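Side-chain contacts in CDP-4-keto-6-deoxy-D-glucose-3-dehydrase (PDB 3BB8), which probably dehydrates CDP-4-keto-6-deoxy-D-glucose at C3 on a pyridoxal-phosphate-type cofactor, a step toward the deoxysugars of lipopolysaccharide: residues A89-L94 with I128-I133; V113-V116 with T122-N125; P134-V139 with N380-P385. The protein carries 1 engineered substitution. All blocks are in the same frame, centred on the assembly; numbering follows the deposited sequence.

In the fold
From the N terminus, helix 86-96 supplies the first half of interaction 1, which is completed where helix 121-129 ends and strand 133-140 starts. The loop closed in this way contains the whole of interaction 2, in which strand 112-115 meets the beginning of helix 121-129 after a short connection. Interaction 3 follows in series, with no crossing: it opens on strand 133-140, next to strand 112-115 in the central mixed sheet, and closes some 240 residues later at a short 3-10 turn. Together the three contacts tie one beta-alpha-beta unit of the aspartate aminotransferase fold to the preceding helix and to a distant loop, and all three also touch the second subunit.

Interaction 1. Residues A89-L94 with I128-I133; sequences ANLLAL and IQNGLI
The two side-chain amides of Gln129 and Asn130 each receive a leucine methyl from one side of their plane, in the turn where a Schellman motif ends helix 121-129 of this aspartate aminotransferase fold. Leu91 CD1 stops 3.9 Å from Gln129 OE1, well off the amide plane, and the two side chains cross nearly at a right angle. Leu94 CD1 approaches the Asn130 amide obliquely, 4.0 Å from CG and 4.1 Å from CB of that residue, as the two chains slide past each other in opposite directions. With chi1 at -166°, Leu94 swings CG to the side remote from its own nitrogen and carries CD1 across to the turn. The contact is therefore apolar carbon against polar amide, a helix flank laid on a helix terminus. Beyond it, Tyr287 of the second subunit packs on both Leu91 and Gln129, while Gln129 NE2 makes a weak hydrogen bond to Gly286 O of that subunit. Gly131, at a positive phi of 79°, is the C-prime residue that lets the helix end: Leu132 N returns to Thr127 O, and Gly131 N bonds to Ile128 O at 3.0 Å.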
# COMPACT_ATOMS: atom_id res chain seq x y z
N ALA A 89 -5.71 5.09 -2.28
CA ALA A 89 -7.09 5.17 -2.74
C ALA A 89 -7.12 6.03 -4.00
O ALA A 89 -7.71 5.63 -5.02
CB ALA A 89 -7.99 5.77 -1.66
N ASN A 90 -6.49 7.20 -3.95
CA ASN A 90 -6.44 8.09 -5.11
C ASN A 90 -5.81 7.36 -6.29
O ASN A 90 -6.29 7.46 -7.42
CB ASN A 90 -5.64 9.36 -4.81
CG ASN A 90 -6.42 10.38 -3.99
OD1 ASN A 90 -5.85 11.32 -3.43
ND2 ASN A 90 -7.72 10.21 -3.92
N LEU A 91 -4.74 6.61 -6.04
CA LEU A 91 -4.05 5.86 -7.10
C LEU A 91 -4.98 4.86 -7.79
O LEU A 91 -5.03 4.80 -9.02
CB LEU A 91 -2.85 5.11 -6.53
CG LEU A 91 -2.07 4.26 -7.56
CD1 LEU A 91 -1.56 5.15 -8.68
CD2 LEU A 91 -0.92 3.55 -6.87
N LEU A 92 -5.73 4.10 -6.99
CA LEU A 92 -6.67 3.09 -7.51
C LEU A 92 -7.85 3.72 -8.27
O LEU A 92 -8.29 3.20 -9.29
CB LEU A 92 -7.19 2.22 -6.35
CG LEU A 92 -6.18 1.23 -5.74
CD1 LEU A 92 -6.77 0.58 -4.50
CD2 LEU A 92 -5.84 0.16 -6.78
N ALA A 93 -8.36 4.84 -7.76
CA ALA A 93 -9.49 5.54 -8.38
C ALA A 93 -9.16 5.99 -9.81
O ALA A 93 -9.92 5.72 -10.74
CB ALA A 93 -9.88 6.75 -7.53
N LEU A 94 -8.02 6.65 -9.98
CA LEU A 94 -7.60 7.14 -11.29
C LEU A 94 -7.15 6.01 -12.22
O LEU A 94 -7.45 6.03 -13.41
CB LEU A 94 -6.46 8.15 -11.13
CG LEU A 94 -5.99 9.07 -12.26
CD1 LEU A 94 -5.25 8.29 -13.34
CD2 LEU A 94 -7.19 9.81 -12.83
N ILE A 128 -0.18 11.64 -13.22
CA ILE A 128 1.15 11.61 -13.80
C ILE A 128 1.72 10.19 -13.87
O ILE A 128 2.40 9.81 -14.84
CB ILE A 128 2.13 12.47 -12.96
CG1 ILE A 128 1.63 13.91 -12.88
CG2 ILE A 128 3.53 12.41 -13.55
CD1 ILE A 128 2.37 14.78 -11.90
N GLN A 129 1.46 9.40 -12.83
CA GLN A 129 1.97 8.04 -12.76
C GLN A 129 1.30 7.10 -13.76
O GLN A 129 1.77 5.99 -13.99
CB GLN A 129 1.83 7.52 -11.32
CG GLN A 129 2.65 8.37 -10.34
CD GLN A 129 2.30 8.09 -8.88
OE1 GLN A 129 1.12 8.04 -8.51
NE2 GLN A 129 3.33 7.93 -8.05
N ASN A 130 0.22 7.56 -14.38
CA ASN A 130 -0.46 6.76 -15.39
C ASN A 130 -0.17 7.34 -16.77
O ASN A 130 -0.77 6.95 -17.76
CB ASN A 130 -1.96 6.71 -15.14
CG ASN A 130 -2.35 5.62 -14.17
OD1 ASN A 130 -2.52 5.86 -12.98
ND2 ASN A 130 -2.46 4.40 -14.68
N GLY A 131 0.77 8.27 -16.82
CA GLY A 131 1.11 8.87 -18.10
C GLY A 131 0.15 9.94 -18.59
O GLY A 131 0.18 10.31 -19.76
N LEU A 132 -0.74 10.42 -17.72
CA LEU A 132 -1.65 11.47 -18.14
C LEU A 132 -1.04 12.84 -17.84
O LEU A 132 -0.00 12.94 -17.18
CB LEU A 132 -3.01 11.35 -17.47
CG LEU A 132 -4.00 10.44 -18.19
CD1 LEU A 132 -3.55 8.99 -18.04
CD2 LEU A 132 -5.39 10.60 -17.60
N ILE A 133 -1.69 13.88 -18.34
CA ILE A 133 -1.19 15.23 -18.16
C ILE A 133 -2.11 16.06 -17.29
O ILE A 133 -3.29 16.25 -17.60
CB ILE A 133 -1.03 15.91 -19.54
CG1 ILE A 133 -0.09 15.07 -20.41
CG2 ILE A 133 -0.46 17.31 -19.38
CD1 ILE A 133 -0.19 15.37 -21.87

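Interaction 2. Residues V113-V116 with T122-N125; sequences VITV and TTVN. With PLP (pyridoxal-5'-phosphate), chain C.
Thr115 and Val124 bring a strand and a helix together inside the beta-alpha-beta unit made of strand 112-115, helix 121-129 and strand 133-140, a parallel building block of the aspartate aminotransferase fold. Along 113-116 the first two residues place the strand. Val113 bonds through its backbone to strand 133-140, and Ile114 does the same toward strand 159-165, so the segment runs between two parallel neighbours. Thr115 is the first to turn toward the helix. Its hydroxyl and its methyl share one partner, since OG1 and CG2 each lie 3.7 Å from Val124 CG2. The first torsion of Thr115, -173°, sets OG1 anti to the nitrogen, and there the oxygen is hydrogen-bonded to Met163 O on the adjoining strand; a buried hydroxyl is thus satisfied while its flank still packs against a methyl. Thr115 OG1 also stands 4.4 Å from Thr123 CG2. At Val116 the backbone takes over, its O lying 4.1 Å from Val124 CG2, so that this one methyl is met by three atoms of Thr115 and Val116.

Thr122 and Thr123 turn to the cofactor, while Asn125 ND2 bonds Gly286 O of the second subunit. Thr122 OG1, hydrogen-bonded to Ser87 OG, is 3.6 Å from C6 of pyridoxal-5'-phosphate and comes from one side of the ring plane. Thr123 directs its methyl to the strand and its hydroxyl to the pocket. That hydroxyl is hydrogen-bonded to Asp191 OD1, which also bonds the cofactor, so Thr123, itself part of the pocket, probably also helps to position the aspartate. Thr123 OG1 itself lies beyond the pyridine nitrogen, 3.5 Å from N1 and somewhat out of the ring plane.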
# COMPACT_ATOMS: atom_id res chain seq x y z
N VAL A 113 -6.14 15.58 -17.23
CA VAL A 113 -6.97 15.54 -16.04
C VAL A 113 -6.91 16.95 -15.44
O VAL A 113 -5.82 17.46 -15.15
CB VAL A 113 -6.42 14.53 -15.01
CG1 VAL A 113 -7.32 14.47 -13.80
CG2 VAL A 113 -6.27 13.16 -15.64
N ILE A 114 -8.07 17.58 -15.27
CA ILE A 114 -8.13 18.92 -14.70
C ILE A 114 -8.09 18.84 -13.18
O ILE A 114 -8.79 18.04 -12.56
CB ILE A 114 -9.42 19.66 -15.13
CG1 ILE A 114 -9.35 19.99 -16.62
CG2 ILE A 114 -9.59 20.93 -14.30
CD1 ILE A 114 -10.64 20.56 -17.18
N THR A 115 -7.25 19.68 -12.56
CA THR A 115 -7.12 19.68 -11.11
C THR A 115 -6.56 21.03 -10.68
O THR A 115 -6.41 21.93 -11.51
CB THR A 115 -6.19 18.52 -10.65
OG1 THR A 115 -6.21 18.42 -9.22
CG2 THR A 115 -4.76 18.76 -11.11
N VAL A 116 -6.25 21.20 -9.40
CA VAL A 116 -5.68 22.47 -8.94
C VAL A 116 -4.29 22.23 -8.38
O VAL A 116 -3.97 21.11 -7.97
CB VAL A 116 -6.58 23.15 -7.87
CG1 VAL A 116 -7.95 23.42 -8.46
CG2 VAL A 116 -6.69 22.27 -6.63
N THR A 122 -0.40 13.52 -3.65
CA THR A 122 -1.02 12.29 -4.15
C THR A 122 -2.42 12.44 -4.76
O THR A 122 -3.02 11.47 -5.24
CB THR A 122 -1.00 11.20 -3.07
OG1 THR A 122 -1.74 11.62 -1.92
CG2 THR A 122 0.45 10.92 -2.66
N THR A 123 -2.95 13.66 -4.76
CA THR A 123 -4.26 13.91 -5.38
C THR A 123 -3.98 13.98 -6.88
O THR A 123 -4.80 13.55 -7.70
CB THR A 123 -4.85 15.28 -4.95
OG1 THR A 123 -5.23 15.21 -3.58
CG2 THR A 123 -6.06 15.66 -5.81
N VAL A 124 -2.80 14.48 -7.21
CA VAL A 124 -2.38 14.68 -8.60
C VAL A 124 -1.41 13.63 -9.15
O VAL A 124 -1.46 13.32 -10.35
CB VAL A 124 -1.73 16.09 -8.76
CG1 VAL A 124 -1.22 16.30 -10.17
CG2 VAL A 124 -2.77 17.17 -8.41
N ASN A 125 -0.55 13.07 -8.30
CA ASN A 125 0.42 12.10 -8.78
C ASN A 125 -0.13 10.93 -9.59
O ASN A 125 0.45 10.56 -10.62
CB ASN A 125 1.26 11.58 -7.60
CG ASN A 125 2.10 12.68 -6.95
OD1 ASN A 125 2.15 13.82 -7.45
ND2 ASN A 125 2.78 12.34 -5.86
N1 PLP C . -5.28 13.89 -0.36
C2 PLP C . -5.43 14.80 0.67
C2A PLP C . -6.10 16.13 0.34
C3 PLP C . -4.95 14.49 1.97
O3 PLP C . -5.07 15.36 3.00
C4 PLP C . -4.32 13.20 2.23
C4A PLP C . -3.84 12.89 3.69
C5 PLP C . -4.18 12.30 1.12
C6 PLP C . -4.69 12.69 -0.18
C5A PLP C . -3.57 10.93 1.15
O4P PLP C . -3.77 10.25 2.30
P PLP C . -2.66 9.37 3.07
O1P PLP C . -3.44 8.44 3.97
O2P PLP C . -1.78 10.45 3.93
O3P PLP C . -1.79 8.63 2.05

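Interaction 3. Residues P134-V139 with N380-P385; sequences PVFVDV and NLTRQP
Thr382 lays its methyl over one face of the Phe136 ring, with CG2 3.9 Å from CE1 and 4.1 Å from CD1 of the phenylalanine. The two side chains come from opposite directions, Phe136 from strand 133-140 of the central sheet and Thr382 from the 3-10 turn 381-383. Rotation about the first bond decides which branch of the threonine is used: at chi1 61° the hydroxyl sits between the nitrogen and the carbonyl carbon, leaving CG2 anti to that carbon and directed at the ring. On Phe136, chi1 of -49° sets CG beside the backbone N and anti to the carbonyl carbon, with the ring toward the 3-10 turn, and chi2 of 88° offers a face to the Thr382 methyl. Leu381 adds CD1, 4.4 Å from Phe136 CE2, on an oblique line. The turn is held by its own backbone, Arg383 N bonding to Asn380 O at 2.8 Å and Gln384 N to Leu381 O at 2.9 Å. Arg383 makes a salt bridge with Asp402 and reaches Ser271 of the second subunit. Between the two segments the side chains meet by carbon alone, so burial and fit of shape, perhaps with a weak CH-pi component, probably account for the attraction.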
# COMPACT_ATOMS: atom_id res chain seq x y z
N PRO A 134 -1.59 16.56 -16.16
CA PRO A 134 -2.37 17.38 -15.24
C PRO A 134 -2.57 18.78 -15.83
O PRO A 134 -1.64 19.35 -16.42
CB PRO A 134 -1.51 17.43 -13.98
CG PRO A 134 -0.65 16.20 -14.09
CD PRO A 134 -0.30 16.19 -15.55
N VAL A 135 -3.77 19.31 -15.70
CA VAL A 135 -4.10 20.65 -16.18
C VAL A 135 -4.63 21.44 -14.97
O VAL A 135 -5.68 21.10 -14.43
CB VAL A 135 -5.18 20.60 -17.28
CG1 VAL A 135 -5.53 22.01 -17.74
CG2 VAL A 135 -4.66 19.78 -18.46
N PHE A 136 -3.90 22.47 -14.56
CA PHE A 136 -4.30 23.26 -13.39
C PHE A 136 -5.03 24.59 -13.64
O PHE A 136 -4.80 25.26 -14.65
CB PHE A 136 -3.08 23.59 -12.52
CG PHE A 136 -2.20 22.42 -12.20
CD1 PHE A 136 -1.16 22.05 -13.05
CD2 PHE A 136 -2.38 21.70 -11.01
CE1 PHE A 136 -0.31 20.99 -12.73
CE2 PHE A 136 -1.54 20.64 -10.68
CZ PHE A 136 -0.50 20.29 -11.54
N VAL A 137 -5.90 24.95 -12.70
CA VAL A 137 -6.62 26.22 -12.70
C VAL A 137 -6.54 26.73 -11.26
O VAL A 137 -6.49 25.94 -10.32
CB VAL A 137 -8.10 26.09 -13.12
CG1 VAL A 137 -8.19 25.69 -14.58
CG2 VAL A 137 -8.83 25.11 -12.23
N ASP A 138 -6.54 28.04 -11.09
CA ASP A 138 -6.42 28.64 -9.76
C ASP A 138 -7.56 28.33 -8.79
O ASP A 138 -8.65 27.93 -9.18
CB ASP A 138 -6.26 30.16 -9.91
CG ASP A 138 -5.62 30.80 -8.70
OD1 ASP A 138 -4.65 30.23 -8.15
OD2 ASP A 138 -6.06 31.90 -8.30
N VAL A 139 -7.28 28.52 -7.50
CA VAL A 139 -8.26 28.29 -6.45
C VAL A 139 -8.77 29.64 -5.94
O VAL A 139 -8.36 30.70 -6.42
CB VAL A 139 -7.66 27.52 -5.26
CG1 VAL A 139 -7.21 26.14 -5.71
CG2 VAL A 139 -6.50 28.30 -4.68
N ASN A 380 1.92 25.27 -3.80
CA ASN A 380 1.76 25.34 -5.25
C ASN A 380 2.58 24.19 -5.83
O ASN A 380 3.81 24.28 -5.93
CB ASN A 380 2.26 26.67 -5.81
CG ASN A 380 2.07 26.78 -7.32
OD1 ASN A 380 2.14 27.87 -7.88
ND2 ASN A 380 1.82 25.65 -7.97
N LEU A 381 1.89 23.13 -6.21
CA LEU A 381 2.54 21.94 -6.76
C LEU A 381 3.53 22.23 -7.88
O LEU A 381 4.62 21.67 -7.88
CB LEU A 381 1.48 20.94 -7.23
CG LEU A 381 0.81 20.17 -6.09
CD1 LEU A 381 -0.45 19.49 -6.58
CD2 LEU A 381 1.80 19.16 -5.52
N THR A 382 3.18 23.12 -8.80
CA THR A 382 4.08 23.43 -9.90
C THR A 382 5.40 24.03 -9.46
O THR A 382 6.35 24.06 -10.24
CB THR A 382 3.43 24.40 -10.91
OG1 THR A 382 3.11 25.64 -10.26
CG2 THR A 382 2.18 23.79 -11.50
N ARG A 383 5.48 24.50 -8.21
CA ARG A 383 6.72 25.06 -7.69
C ARG A 383 7.47 24.09 -6.78
O ARG A 383 8.48 24.45 -6.16
CB ARG A 383 6.45 26.36 -6.91
CG ARG A 383 5.87 27.48 -7.74
CD ARG A 383 5.69 28.74 -6.91
NE ARG A 383 5.12 29.81 -7.71
CZ ARG A 383 5.81 30.55 -8.58
NH1 ARG A 383 7.10 30.33 -8.75
NH2 ARG A 383 5.19 31.49 -9.29
N GLN A 384 6.98 22.87 -6.68
CA GLN A 384 7.64 21.88 -5.85
C GLN A 384 8.78 21.29 -6.65
O GLN A 384 8.66 21.11 -7.86
CB GLN A 384 6.66 20.77 -5.44
CG GLN A 384 5.69 21.18 -4.35
CD GLN A 384 6.34 21.21 -2.98
OE1 GLN A 384 5.86 21.86 -2.06
NE2 GLN A 384 7.44 20.47 -2.83
N PRO A 385 9.91 21.00 -5.99
CA PRO A 385 11.05 20.43 -6.71
C PRO A 385 10.78 19.22 -7.59
O PRO A 385 11.37 19.13 -8.66
CB PRO A 385 12.07 20.14 -5.60
CG PRO A 385 11.31 20.21 -4.34
CD PRO A 385 10.25 21.25 -4.59